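Local coordinates for protein putative decarboxylase involved in desferrioxamine biosynthesis (Erwinia amylovora, PDB 5O5C) that probably decarboxylates lysine with the help of pyridoxal 5'-phosphate, supplying the diamine from which the siderophore desferrioxamine E is built, at residues V99-P104 with H109-V114; A188-H193 with G199-A204; G292-V297 with K346-H351; N456-V461 with V468-K473. All blocks are in the same frame, centred on the assembly; numbering follows the deposited sequence.

Contact 1. Residues V99-P104 with H109-V114; sequences VWFHHP and HLNCPV
Phe101 lays its ring against the side chain of Asn111 where the loop joining helix 83-95 to helix 116-128 doubles back on itself, within the fold type I domain that binds pyridoxal phosphate. Phe101 sits in a type I turn running from Trp100 to His103. With CG beside its own backbone N, chi1 -51° sets the ring under Asn111. Its CB looks at Asn111 O, 4.1 Å away. From CG the ring passes beneath Asn111 CB, which stands 3.5 Å from the ring centroid in a CH-pi contact 10° off the normal. Further out, CE1 and CZ meet the amide carbon, CZ being 3.7 Å from Asn111 CG. The amide lies nearly flat on the ring, the two planes 14° apart, a pairing that suits asparagine because its methylene and its flat amide can both rest on an aromatic face. Asn111 ND2 is hydrogen-bonded to Gln137 OE1 of the second subunit, which helps hold the amide, and OD1 has a weak hydrogen bond with Tyr106 OH. Pro113 adds a looser touch, its CB 4.5 Å from His102 CA. On the opposite face of the phenyl ring, Val99 O stands 3.8 Å above the plane, over its centre.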
loop_
_atom_site.group_PDB
_atom_site.type_symbol
_atom_site.label_atom_id
_atom_site.label_comp_id
_atom_site.label_asym_id
_atom_site.label_seq_id
_atom_site.Cartn_x
_atom_site.Cartn_y
_atom_site.Cartn_z
ATOM N N VAL B 99 16.121 -9.881 -9.978
ATOM C CA VAL B 99 15.758 -9.543 -11.332
ATOM C C VAL B 99 16.059 -8.053 -11.544
ATOM O O VAL B 99 15.440 -7.193 -10.935
ATOM C CB VAL B 99 14.315 -9.928 -11.641
ATOM C CG1 VAL B 99 13.977 -9.610 -13.079
ATOM C CG2 VAL B 99 14.152 -11.417 -11.387
ATOM N N TRP B 100 17.001 -7.775 -12.435
ATOM C CA TRP B 100 17.447 -6.413 -12.745
ATOM C C TRP B 100 16.660 -5.732 -13.812
ATOM O O TRP B 100 16.992 -5.834 -15.026
ATOM C CB TRP B 100 18.921 -6.422 -13.130
ATOM C CG TRP B 100 19.682 -6.880 -12.037
ATOM C CD1 TRP B 100 20.111 -8.133 -11.822
ATOM C CD2 TRP B 100 20.023 -6.123 -10.888
ATOM N NE1 TRP B 100 20.779 -8.202 -10.620
ATOM C CE2 TRP B 100 20.732 -6.979 -10.024
ATOM C CE3 TRP B 100 19.868 -4.775 -10.531
ATOM C CZ2 TRP B 100 21.227 -6.550 -8.799
ATOM C CZ3 TRP B 100 20.351 -4.366 -9.363
ATOM C CH2 TRP B 100 21.052 -5.245 -8.496
ATOM N N PHE B 101 15.659 -4.959 -13.389
ATOM C CA PHE B 101 14.786 -4.341 -14.388
ATOM C C PHE B 101 15.484 -3.289 -15.237
ATOM O O PHE B 101 15.067 -3.032 -16.387
ATOM C CB PHE B 101 13.535 -3.775 -13.767
ATOM C CG PHE B 101 12.806 -4.735 -12.876
ATOM C CD1 PHE B 101 12.447 -5.992 -13.328
ATOM C CD2 PHE B 101 12.452 -4.362 -11.565
ATOM C CE1 PHE B 101 11.759 -6.852 -12.517
ATOM C CE2 PHE B 101 11.773 -5.244 -10.744
ATOM C CZ PHE B 101 11.441 -6.493 -11.221
ATOM N N HIS B 102 16.567 -2.705 -14.724
ATOM C CA HIS B 102 17.326 -1.690 -15.474
ATOM C C HIS B 102 18.053 -2.270 -16.668
ATOM O O HIS B 102 18.354 -1.562 -17.622
ATOM C CB HIS B 102 18.291 -0.892 -14.603
ATOM C CG HIS B 102 19.476 -1.669 -14.128
ATOM N ND1 HIS B 102 20.663 -1.726 -14.830
ATOM C CD2 HIS B 102 19.646 -2.460 -13.047
ATOM C CE1 HIS B 102 21.523 -2.494 -14.185
ATOM N NE2 HIS B 102 20.940 -2.938 -13.088
ATOM N N HIS B 103 18.254 -3.579 -16.662
ATOM C CA HIS B 103 18.994 -4.190 -17.734
ATOM C C HIS B 103 18.154 -4.151 -19.012
ATOM O O HIS B 103 16.981 -4.532 -18.961
ATOM C CB HIS B 103 19.344 -5.613 -17.394
ATOM C CG HIS B 103 20.475 -6.119 -18.199
ATOM N ND1 HIS B 103 20.315 -6.552 -19.485
ATOM C CD2 HIS B 103 21.809 -6.098 -17.970
ATOM C CE1 HIS B 103 21.494 -6.861 -19.992
ATOM N NE2 HIS B 103 22.416 -6.590 -19.089
ATOM N N PRO B 104 18.736 -3.702 -20.152
ATOM C CA PRO B 104 18.038 -3.764 -21.440
ATOM C C PRO B 104 17.377 -5.081 -21.839
ATOM O O PRO B 104 16.418 -5.076 -22.631
ATOM C CB PRO B 104 19.147 -3.422 -22.467
ATOM C CG PRO B 104 20.318 -2.921 -21.679
ATOM C CD PRO B 104 19.915 -2.826 -20.251
ATOM N N HIS B 109 7.509 -8.269 -17.809
ATOM C CA HIS B 109 6.247 -7.750 -17.280
ATOM C C HIS B 109 6.306 -6.224 -17.273
ATOM O O HIS B 109 7.204 -5.608 -17.869
ATOM C CB HIS B 109 6.016 -8.255 -15.837
ATOM C CG HIS B 109 5.865 -9.741 -15.719
ATOM N ND1 HIS B 109 4.728 -10.405 -16.125
ATOM C CD2 HIS B 109 6.679 -10.684 -15.184
ATOM C CE1 HIS B 109 4.858 -11.696 -15.880
ATOM N NE2 HIS B 109 6.037 -11.893 -15.318
ATOM N N LEU B 110 5.366 -5.610 -16.567
ATOM C CA LEU B 110 5.278 -4.160 -16.461
ATOM C C LEU B 110 6.126 -3.550 -15.354
ATOM O O LEU B 110 5.625 -2.712 -14.551
ATOM C CB LEU B 110 3.816 -3.759 -16.329
ATOM C CG LEU B 110 3.035 -3.944 -17.640
ATOM C CD1 LEU B 110 1.542 -3.911 -17.413
ATOM C CD2 LEU B 110 3.377 -2.862 -18.627
ATOM N N ASN B 111 7.406 -3.957 -15.326
ATOM C CA ASN B 111 8.400 -3.382 -14.423
ATOM C C ASN B 111 9.296 -2.407 -15.129
ATOM O O ASN B 111 10.179 -2.794 -15.882
ATOM C CB ASN B 111 9.234 -4.462 -13.764
ATOM C CG ASN B 111 8.392 -5.523 -13.172
ATOM O OD1 ASN B 111 8.293 -6.641 -13.736
ATOM N ND2 ASN B 111 7.704 -5.179 -12.067
ATOM N N CYS B 112 9.081 -1.119 -14.872
ATOM C CA CYS B 112 9.834 -0.086 -15.519
ATOM C C CYS B 112 11.228 0.137 -14.887
ATOM O O CYS B 112 11.408 0.032 -13.691
ATOM C CB CYS B 112 8.999 1.199 -15.555
ATOM S SG CYS B 112 8.427 1.773 -13.928
ATOM N N PRO B 113 12.214 0.538 -15.695
ATOM C CA PRO B 113 13.328 1.201 -15.005
ATOM C C PRO B 113 12.869 2.455 -14.284
ATOM O O PRO B 113 11.874 3.123 -14.675
ATOM C CB PRO B 113 14.316 1.578 -16.118
ATOM C CG PRO B 113 13.711 1.120 -17.400
ATOM C CD PRO B 113 12.303 0.635 -17.149
ATOM N N VAL B 114 13.621 2.805 -13.276
ATOM C CA VAL B 114 13.259 3.912 -12.446
ATOM C C VAL B 114 14.181 5.063 -12.831
ATOM O O VAL B 114 15.263 4.808 -13.378
ATOM C CB VAL B 114 13.348 3.557 -10.949
ATOM C CG1 VAL B 114 14.637 2.784 -10.602
ATOM C CG2 VAL B 114 13.272 4.814 -10.129
#

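Contact 2. Residues A188-H193 with G199-A204; sequences AHHPGH and GLPHDA
This is a partly buried contact between two turns, one following helix 170-189 and the other following the short helix 195-198 on the way to strand 207-212; in it Pro201 packs against two histidines. CB of Pro201 sits over the face of His193 in a CH-pi contact, 3.9 Å from the ring centroid and 22° off its normal. The neighbouring CG lies over a face of His190, looser at 4.2 Å from CE1. Proline suits the place because adjacent CH2 groups of a rigid ring can each meet a different imidazole. His193 reaches across with CG anti to its backbone N (chi1 178°), and at the edge of its ring CE1 meets Gly199 O at 3.0 Å, near the ring plane. The turn that presents both histidines is closed by His193 N bonding to His190 O at 2.9 Å. Leu200 points away from 188-193 and packs on Leu200 of the second subunit. The carboxylate of Asp203 comes up to His190 with OD2 at the ring edge, but too close in the model to be trusted in detail. A charge attraction to a protonated His190 is possible, not established; the chemistry that is well defined is the CH-pi packing of Pro201.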
loop_
_atom_site.group_PDB
_atom_site.type_symbol
_atom_site.label_atom_id
_atom_site.label_comp_id
_atom_site.label_asym_id
_atom_site.label_seq_id
_atom_site.Cartn_x
_atom_site.Cartn_y
_atom_site.Cartn_z
ATOM N N ALA B 188 -28.533 6.483 -5.799
ATOM C CA ALA B 188 -29.339 7.163 -6.769
ATOM C C ALA B 188 -30.609 6.352 -6.985
ATOM O O ALA B 188 -31.630 6.931 -7.306
ATOM C CB ALA B 188 -28.544 7.401 -8.061
ATOM N N HIS B 189 -30.569 5.037 -6.741
ATOM C CA HIS B 189 -31.697 4.134 -7.032
ATOM C C HIS B 189 -32.472 3.612 -5.819
ATOM O O HIS B 189 -33.572 3.093 -5.986
ATOM C CB HIS B 189 -31.207 2.970 -7.904
ATOM C CG HIS B 189 -30.688 3.428 -9.225
ATOM N ND1 HIS B 189 -29.423 3.953 -9.383
ATOM C CD2 HIS B 189 -31.292 3.525 -10.435
ATOM C CE1 HIS B 189 -29.263 4.332 -10.639
ATOM N NE2 HIS B 189 -30.375 4.071 -11.299
ATOM N N HIS B 190 -31.904 3.716 -4.619
ATOM C CA HIS B 190 -32.642 3.412 -3.388
ATOM C C HIS B 190 -32.468 4.596 -2.448
ATOM O O HIS B 190 -31.486 4.645 -1.708
ATOM C CB HIS B 190 -32.196 2.105 -2.755
ATOM C CG HIS B 190 -32.363 0.919 -3.650
ATOM N ND1 HIS B 190 -31.407 0.561 -4.580
ATOM C CD2 HIS B 190 -33.349 -0.006 -3.747
ATOM C CE1 HIS B 190 -31.803 -0.523 -5.217
ATOM N NE2 HIS B 190 -32.978 -0.887 -4.732
ATOM N N PRO B 191 -33.403 5.578 -2.516
ATOM C CA PRO B 191 -33.476 6.794 -1.704
ATOM C C PRO B 191 -32.901 6.695 -0.302
ATOM O O PRO B 191 -33.422 5.955 0.520
ATOM C CB PRO B 191 -35.005 7.071 -1.650
ATOM C CG PRO B 191 -35.638 6.153 -2.677
ATOM C CD PRO B 191 -34.497 5.631 -3.504
ATOM N N GLY B 192 -31.812 7.424 -0.049
ATOM C CA GLY B 192 -31.106 7.372 1.248
ATOM C C GLY B 192 -30.970 5.983 1.879
ATOM O O GLY B 192 -31.172 5.833 3.085
ATOM N N HIS B 193 -30.688 4.969 1.051
ATOM C CA HIS B 193 -30.243 3.639 1.506
ATOM C C HIS B 193 -28.754 3.590 1.179
ATOM O O HIS B 193 -28.391 3.244 0.042
ATOM C CB HIS B 193 -30.948 2.513 0.745
ATOM C CG HIS B 193 -30.497 1.140 1.144
ATOM N ND1 HIS B 193 -29.174 0.741 1.096
ATOM C CD2 HIS B 193 -31.195 0.069 1.596
ATOM C CE1 HIS B 193 -29.074 -0.499 1.534
ATOM N NE2 HIS B 193 -30.286 -0.932 1.839
ATOM N N GLY B 199 -25.266 -1.999 4.560
ATOM C CA GLY B 199 -24.901 -3.025 3.627
ATOM C C GLY B 199 -25.828 -2.985 2.441
ATOM O O GLY B 199 -26.505 -1.978 2.216
ATOM N N LEU B 200 -25.876 -4.122 1.744
ATOM C CA LEU B 200 -26.342 -4.223 0.381
ATOM C C LEU B 200 -27.841 -4.357 0.333
ATOM O O LEU B 200 -28.408 -5.148 1.101
ATOM C CB LEU B 200 -25.762 -5.450 -0.308
ATOM C CG LEU B 200 -24.321 -5.660 -0.766
ATOM C CD1 LEU B 200 -24.282 -7.033 -1.358
ATOM C CD2 LEU B 200 -23.809 -4.621 -1.764
ATOM N N PRO B 201 -28.492 -3.609 -0.591
ATOM C CA PRO B 201 -29.930 -3.677 -0.678
ATOM C C PRO B 201 -30.377 -4.954 -1.380
ATOM O O PRO B 201 -29.565 -5.693 -2.018
ATOM C CB PRO B 201 -30.274 -2.450 -1.523
ATOM C CG PRO B 201 -29.151 -2.396 -2.496
ATOM C CD PRO B 201 -27.939 -2.789 -1.678
ATOM N N HIS B 202 -31.677 -5.198 -1.277
ATOM C CA HIS B 202 -32.260 -6.452 -1.712
ATOM C C HIS B 202 -31.831 -6.817 -3.120
ATOM O O HIS B 202 -31.417 -7.956 -3.352
ATOM C CB HIS B 202 -33.795 -6.419 -1.537
ATOM C CG HIS B 202 -34.250 -6.733 -0.131
ATOM N ND1 HIS B 202 -35.495 -7.258 0.159
ATOM C CD2 HIS B 202 -33.607 -6.628 1.057
ATOM C CE1 HIS B 202 -35.606 -7.436 1.464
ATOM N NE2 HIS B 202 -34.473 -7.066 2.030
ATOM N N ASP B 203 -31.862 -5.847 -4.042
ATOM C CA ASP B 203 -31.610 -6.138 -5.439
ATOM C C ASP B 203 -30.128 -6.088 -5.925
ATOM O O ASP B 203 -29.917 -6.118 -7.121
ATOM C CB ASP B 203 -32.527 -5.274 -6.339
ATOM C CG ASP B 203 -32.114 -3.818 -6.393
ATOM O OD1 ASP B 203 -31.524 -3.321 -5.401
ATOM O OD2 ASP B 203 -32.396 -3.160 -7.421
ATOM N N ALA B 204 -29.140 -6.078 -5.024
ATOM C CA ALA B 204 -27.693 -6.142 -5.377
ATOM C C ALA B 204 -27.244 -7.375 -6.163
ATOM O O ALA B 204 -26.391 -7.319 -7.075
ATOM C CB ALA B 204 -26.830 -5.974 -4.128
#

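Contact 3. Residues G292-V297 with K346-H351; sequences GMWMHV and KHHLSH
The imidazole of His348 receives the outer rim of the Trp294 indole over one face, CZ3 standing 3.6 Å above its plane and offset toward the ring's own rim. At the indole edge, in plane, lie His348 CG and, elsewhere along the perimeter, His296 CB. This is an edge-to-face pair, with the planes at 60° and the centroid of the six-membered ring 5.0 Å from that of the imidazole. CZ3 and CH2 of Trp294 both come to 3.6 Å from His348 ND1. Tryptophan suits the place because the CA atoms of Trp294 and His348 are 11.3 Å apart, and the indole, with CG anti to the backbone N (chi1 -179°), covers somewhat more than half of that gap, the His348 side chain the rest. Trp294 begins strand 294-299 of the large mixed sheet; His348 lies after strand 339-343, in helical backbone angles that become 3-10 at Ser350. The polar N-H of the indole is held elsewhere: NE1 is hydrogen-bonded to Ser323 OG, which also bonds His296 ND1, while helix 170-189 packs against the ring. With no hydrogen bond between them, the rings attract through dispersion and faintly positive C-H groups meeting a pi face, if anything more comfortable with a neutral imidazole.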
loop_
_atom_site.group_PDB
_atom_site.type_symbol
_atom_site.label_atom_id
_atom_site.label_comp_id
_atom_site.label_asym_id
_atom_site.label_seq_id
_atom_site.Cartn_x
_atom_site.Cartn_y
_atom_site.Cartn_z
ATOM N N GLY B 292 -27.284 5.077 -17.853
ATOM C CA GLY B 292 -26.886 5.595 -16.506
ATOM C C GLY B 292 -25.696 4.953 -15.794
ATOM O O GLY B 292 -25.581 5.001 -14.546
ATOM N N MET B 293 -24.812 4.334 -16.555
ATOM C CA MET B 293 -23.741 3.515 -15.951
ATOM C C MET B 293 -22.493 4.298 -15.595
ATOM O O MET B 293 -22.206 5.290 -16.201
ATOM C CB MET B 293 -23.359 2.358 -16.869
ATOM C CG MET B 293 -24.445 1.311 -16.931
ATOM S SD MET B 293 -23.822 -0.194 -17.621
ATOM C CE MET B 293 -23.616 0.215 -19.358
ATOM N N TRP B 294 -21.748 3.796 -14.613
ATOM C CA TRP B 294 -20.496 4.373 -14.190
ATOM C C TRP B 294 -19.470 3.942 -15.244
ATOM O O TRP B 294 -19.438 2.769 -15.603
ATOM C CB TRP B 294 -20.103 3.827 -12.811
ATOM C CG TRP B 294 -18.827 4.356 -12.248
ATOM C CD1 TRP B 294 -17.534 4.054 -12.641
ATOM C CD2 TRP B 294 -18.707 5.309 -11.212
ATOM N NE1 TRP B 294 -16.627 4.765 -11.877
ATOM C CE2 TRP B 294 -17.323 5.526 -10.987
ATOM C CE3 TRP B 294 -19.634 5.974 -10.417
ATOM C CZ2 TRP B 294 -16.856 6.378 -9.998
ATOM C CZ3 TRP B 294 -19.186 6.801 -9.483
ATOM C CH2 TRP B 294 -17.793 7.016 -9.271
ATOM N N MET B 295 -18.681 4.893 -15.739
ATOM C CA MET B 295 -17.533 4.584 -16.572
ATOM C C MET B 295 -16.246 4.690 -15.781
ATOM O O MET B 295 -15.853 5.764 -15.275
ATOM C CB MET B 295 -17.447 5.460 -17.804
ATOM C CG MET B 295 -16.604 4.855 -18.914
ATOM S SD MET B 295 -16.160 6.093 -20.140
ATOM C CE MET B 295 -15.033 5.188 -21.181
ATOM N N HIS B 296 -15.580 3.557 -15.671
ATOM C CA HIS B 296 -14.278 3.545 -15.074
ATOM C C HIS B 296 -13.235 3.278 -16.150
ATOM O O HIS B 296 -13.339 2.316 -16.919
ATOM C CB HIS B 296 -14.222 2.503 -13.989
ATOM C CG HIS B 296 -12.848 2.263 -13.495
ATOM N ND1 HIS B 296 -12.096 3.271 -12.946
ATOM C CD2 HIS B 296 -12.066 1.156 -13.501
ATOM C CE1 HIS B 296 -10.948 2.777 -12.554
ATOM N NE2 HIS B 296 -10.875 1.509 -12.927
ATOM N N VAL B 297 -12.249 4.155 -16.245
ATOM C CA VAL B 297 -11.126 3.896 -17.153
ATOM C C VAL B 297 -9.964 3.315 -16.371
ATOM O O VAL B 297 -9.457 3.970 -15.463
ATOM C CB VAL B 297 -10.750 5.154 -17.940
ATOM C CG1 VAL B 297 -9.434 4.997 -18.672
ATOM C CG2 VAL B 297 -11.839 5.415 -18.934
ATOM N N LYS B 346 -15.933 14.617 -6.853
ATOM C CA LYS B 346 -15.342 14.369 -5.552
ATOM C C LYS B 346 -16.339 13.949 -4.507
ATOM O O LYS B 346 -15.974 13.280 -3.560
ATOM C CB LYS B 346 -14.532 15.589 -5.047
ATOM C CG LYS B 346 -15.347 16.854 -4.774
ATOM C CD LYS B 346 -14.585 17.847 -3.901
ATOM C CE LYS B 346 -15.552 18.869 -3.297
ATOM N NZ LYS B 346 -14.879 20.058 -2.699
ATOM N N HIS B 347 -17.601 14.304 -4.687
ATOM C CA HIS B 347 -18.641 13.867 -3.769
ATOM C C HIS B 347 -18.792 12.364 -3.682
ATOM O O HIS B 347 -19.295 11.907 -2.665
ATOM C CB HIS B 347 -20.001 14.535 -4.043
ATOM C CG HIS B 347 -19.970 16.030 -3.863
ATOM N ND1 HIS B 347 -19.929 16.635 -2.621
ATOM C CD2 HIS B 347 -19.962 17.038 -4.770
ATOM C CE1 HIS B 347 -19.885 17.947 -2.769
ATOM N NE2 HIS B 347 -19.919 18.218 -4.065
ATOM N N HIS B 348 -18.381 11.601 -4.712
ATOM C CA HIS B 348 -18.542 10.161 -4.666
ATOM C C HIS B 348 -17.560 9.560 -3.673
ATOM O O HIS B 348 -17.867 8.515 -3.092
ATOM C CB HIS B 348 -18.393 9.472 -6.019
ATOM C CG HIS B 348 -19.442 9.834 -7.012
ATOM N ND1 HIS B 348 -19.121 10.241 -8.287
ATOM C CD2 HIS B 348 -20.804 9.821 -6.947
ATOM C CE1 HIS B 348 -20.226 10.486 -8.957
ATOM N NE2 HIS B 348 -21.262 10.272 -8.159
ATOM N N LEU B 349 -16.411 10.223 -3.469
ATOM C CA LEU B 349 -15.421 9.823 -2.489
ATOM C C LEU B 349 -16.022 9.824 -1.091
ATOM O O LEU B 349 -15.547 9.085 -0.215
ATOM C CB LEU B 349 -14.116 10.671 -2.572
ATOM C CG LEU B 349 -13.237 10.401 -3.856
ATOM C CD1 LEU B 349 -12.233 11.483 -4.130
ATOM C CD2 LEU B 349 -12.497 9.080 -3.824
ATOM N N SER B 350 -17.101 10.594 -0.876
ATOM C CA SER B 350 -17.786 10.534 0.422
ATOM C C SER B 350 -18.113 9.071 0.812
ATOM O O SER B 350 -18.020 8.717 2.000
ATOM C CB SER B 350 -18.996 11.499 0.509
ATOM O OG SER B 350 -20.242 10.916 0.138
ATOM N N HIS B 351 -18.415 8.189 -0.146
ATOM C CA HIS B 351 -18.689 6.784 0.267
ATOM C C HIS B 351 -17.529 6.124 1.070
ATOM O O HIS B 351 -17.746 5.206 1.806
ATOM C CB HIS B 351 -19.184 5.894 -0.898
ATOM C CG HIS B 351 -20.469 6.382 -1.499
ATOM N ND1 HIS B 351 -21.691 6.171 -0.900
ATOM C CD2 HIS B 351 -20.712 7.140 -2.599
ATOM C CE1 HIS B 351 -22.628 6.793 -1.599
ATOM N NE2 HIS B 351 -22.058 7.386 -2.633
#

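Contact 4. Residues N456-V461 with V468-K473; sequences NIRKAV and VIAGTK
Arg458 and Ile469 bury nearly equal surface here, and Val461, one helical turn after Arg458, completes the apolar part. The branch methyl CG2 of Ile469 fits against the helix: it is 3.7 Å from Arg458 CG and touches CA of the same residue. Val461, from the next turn, also reaches this methyl, its CB 3.9 Å from Ile469 CG2 and the two side chains crossing at about a right angle. A beta-branched residue suits this spot, since CG2 meets the helix while the longer CG1 arm, anti to the backbone N (chi1 -177°), is directed elsewhere; the side chain also packs on Leu480 and on Ile501 of helix 491-510. The pair belongs to the small C-terminal domain usual in fold type I enzymes, where helix 448-464 turns back into strand 470-474, an outer strand of a four-stranded antiparallel sheet, and packs on residues 468-471. Beyond its apolar stem Arg458 stays extended from CG to NE and runs over residues 469-471. As modelled, one face of the guanidinium rests on the peptide link there, with Ala470 C 3.3 Å and Gly471 N 3.7 Å from its plane, but NH1 is placed too near Ile469 O for the exact pose to be relied on. Glycine suits position 471, where a CB would point toward the helix and lie a tight 3.2 Å from Arg458 CD. NH2 makes a long, weak ion pair with Asp136 of the second subunit. A water bridges the backbones, accepting from Ile469 N at 3.1 Å and donating weakly to Arg458 O at 3.4 Å.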
loop_
_atom_site.group_PDB
_atom_site.type_symbol
_atom_site.label_atom_id
_atom_site.label_comp_id
_atom_site.label_asym_id
_atom_site.label_seq_id
_atom_site.Cartn_x
_atom_site.Cartn_y
_atom_site.Cartn_z
ATOM N N ASN B 456 8.199 -23.971 -22.738
ATOM C CA ASN B 456 9.593 -24.331 -22.504
ATOM C C ASN B 456 10.588 -23.309 -22.994
ATOM O O ASN B 456 11.609 -23.189 -22.390
ATOM C CB ASN B 456 9.926 -25.722 -23.020
ATOM C CG ASN B 456 9.196 -26.794 -22.230
ATOM O OD1 ASN B 456 9.294 -26.846 -21.007
ATOM N ND2 ASN B 456 8.400 -27.585 -22.911
ATOM N N ILE B 457 10.293 -22.561 -24.062
ATOM C CA ILE B 457 11.189 -21.495 -24.459
ATOM C C ILE B 457 11.320 -20.467 -23.349
ATOM O O ILE B 457 12.407 -20.059 -22.997
ATOM C CB ILE B 457 10.728 -20.775 -25.731
ATOM C CG1 ILE B 457 10.979 -21.647 -26.982
ATOM C CG2 ILE B 457 11.443 -19.461 -25.861
ATOM C CD1 ILE B 457 10.277 -21.139 -28.196
ATOM N N ARG B 458 10.215 -20.004 -22.797
ATOM C CA ARG B 458 10.320 -18.989 -21.713
ATOM C C ARG B 458 11.119 -19.483 -20.503
ATOM O O ARG B 458 11.946 -18.736 -19.903
ATOM C CB ARG B 458 8.925 -18.547 -21.324
ATOM C CG ARG B 458 8.762 -17.900 -19.959
ATOM C CD ARG B 458 7.295 -17.516 -19.860
ATOM N NE ARG B 458 6.835 -17.073 -18.541
ATOM C CZ ARG B 458 7.230 -15.967 -17.938
ATOM N NH1 ARG B 458 8.173 -15.243 -18.487
ATOM N NH2 ARG B 458 6.720 -15.598 -16.775
ATOM N N LYS B 459 10.870 -20.738 -20.129
ATOM C CA LYS B 459 11.579 -21.337 -18.994
ATOM C C LYS B 459 13.069 -21.421 -19.333
ATOM O O LYS B 459 13.908 -21.007 -18.558
ATOM C CB LYS B 459 10.931 -22.685 -18.587
ATOM C CG LYS B 459 9.685 -22.479 -17.716
ATOM C CD LYS B 459 9.363 -23.677 -16.822
ATOM C CE LYS B 459 8.806 -24.858 -17.609
ATOM N NZ LYS B 459 7.814 -25.640 -16.814
ATOM N N ALA B 460 13.412 -21.834 -20.552
ATOM C CA ALA B 460 14.827 -21.867 -20.904
ATOM C C ALA B 460 15.398 -20.443 -20.864
ATOM O O ALA B 460 16.430 -20.214 -20.239
ATOM C CB ALA B 460 15.022 -22.495 -22.263
ATOM N N VAL B 461 14.725 -19.476 -21.482
ATOM C CA VAL B 461 15.295 -18.116 -21.550
ATOM C C VAL B 461 15.579 -17.633 -20.121
ATOM O O VAL B 461 16.658 -17.095 -19.840
ATOM C CB VAL B 461 14.367 -17.126 -22.301
ATOM C CG1 VAL B 461 14.835 -15.683 -22.108
ATOM C CG2 VAL B 461 14.341 -17.431 -23.778
ATOM N N VAL B 468 14.877 -11.761 -19.948
ATOM C CA VAL B 468 13.627 -12.140 -19.277
ATOM C C VAL B 468 12.463 -11.789 -20.170
ATOM O O VAL B 468 12.258 -10.657 -20.495
ATOM C CB VAL B 468 13.464 -11.495 -17.883
ATOM C CG1 VAL B 468 12.277 -12.111 -17.130
ATOM C CG2 VAL B 468 14.733 -11.635 -17.060
ATOM N N ILE B 469 11.696 -12.806 -20.455
ATOM C CA ILE B 469 10.518 -12.855 -21.301
ATOM C C ILE B 469 9.311 -13.141 -20.390
ATOM O O ILE B 469 9.472 -13.678 -19.284
ATOM C CB ILE B 469 10.759 -13.994 -22.344
ATOM C CG1 ILE B 469 9.672 -14.144 -23.367
ATOM C CG2 ILE B 469 10.904 -15.367 -21.696
ATOM C CD1 ILE B 469 10.000 -15.242 -24.380
ATOM N N ALA B 470 8.105 -12.810 -20.830
ATOM C CA ALA B 470 6.888 -13.161 -20.069
ATOM C C ALA B 470 6.013 -14.024 -20.948
ATOM O O ALA B 470 6.343 -14.287 -22.091
ATOM C CB ALA B 470 6.157 -11.910 -19.604
ATOM N N GLY B 471 4.878 -14.440 -20.426
ATOM C CA GLY B 471 3.990 -15.388 -21.113
ATOM C C GLY B 471 2.561 -15.022 -20.846
ATOM O O GLY B 471 2.283 -14.266 -19.956
ATOM N N THR B 472 1.664 -15.501 -21.700
ATOM C CA THR B 472 0.253 -15.212 -21.575
ATOM C C THR B 472 -0.533 -16.307 -22.305
ATOM O O THR B 472 -0.046 -16.885 -23.287
ATOM C CB THR B 472 -0.182 -13.850 -22.192
ATOM O OG1 THR B 472 -0.421 -14.014 -23.587
ATOM C CG2 THR B 472 0.824 -12.769 -22.031
ATOM N N LYS B 473 -1.733 -16.589 -21.823
ATOM C CA LYS B 473 -2.663 -17.445 -22.583
ATOM C C LYS B 473 -3.610 -16.533 -23.376
ATOM O O LYS B 473 -4.117 -15.573 -22.840
ATOM C CB LYS B 473 -3.453 -18.361 -21.655
ATOM C CG LYS B 473 -2.934 -19.779 -21.579
ATOM C CD LYS B 473 -3.485 -20.491 -20.343
ATOM C CE LYS B 473 -3.961 -21.896 -20.670
ATOM N NZ LYS B 473 -4.545 -22.581 -19.493
HETATM O O HOH W 1 12.363 -15.478 -19.061
#

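How the contacts relate
Contacts 1 and 4 are neighbours, their centres 16 Å apart, and they touch: His109 CE1 packs 3.9 Å from Ala470 CB, so the loop beside the cofactor abuts the C-terminal sheet. Both also turn to Asp136 of the second subunit, His109 by a hydrogen bond and Arg458 by a long, weak ion pair. Contact 1 lies nearer the cofactor, which Leu110 touches; in contact 4 the side chain of Ala470 is about 12 Å from the bound PLP (pyridoxal phosphate). Contacts 2 and 3 form another pair on the far side of the chain's centre from contact 1, centres 16 Å apart and nearest atoms about 5 Å, both away from the annotated sites. About 45 Å separates the centres of contacts 1 and 2, yet both reach the second subunit.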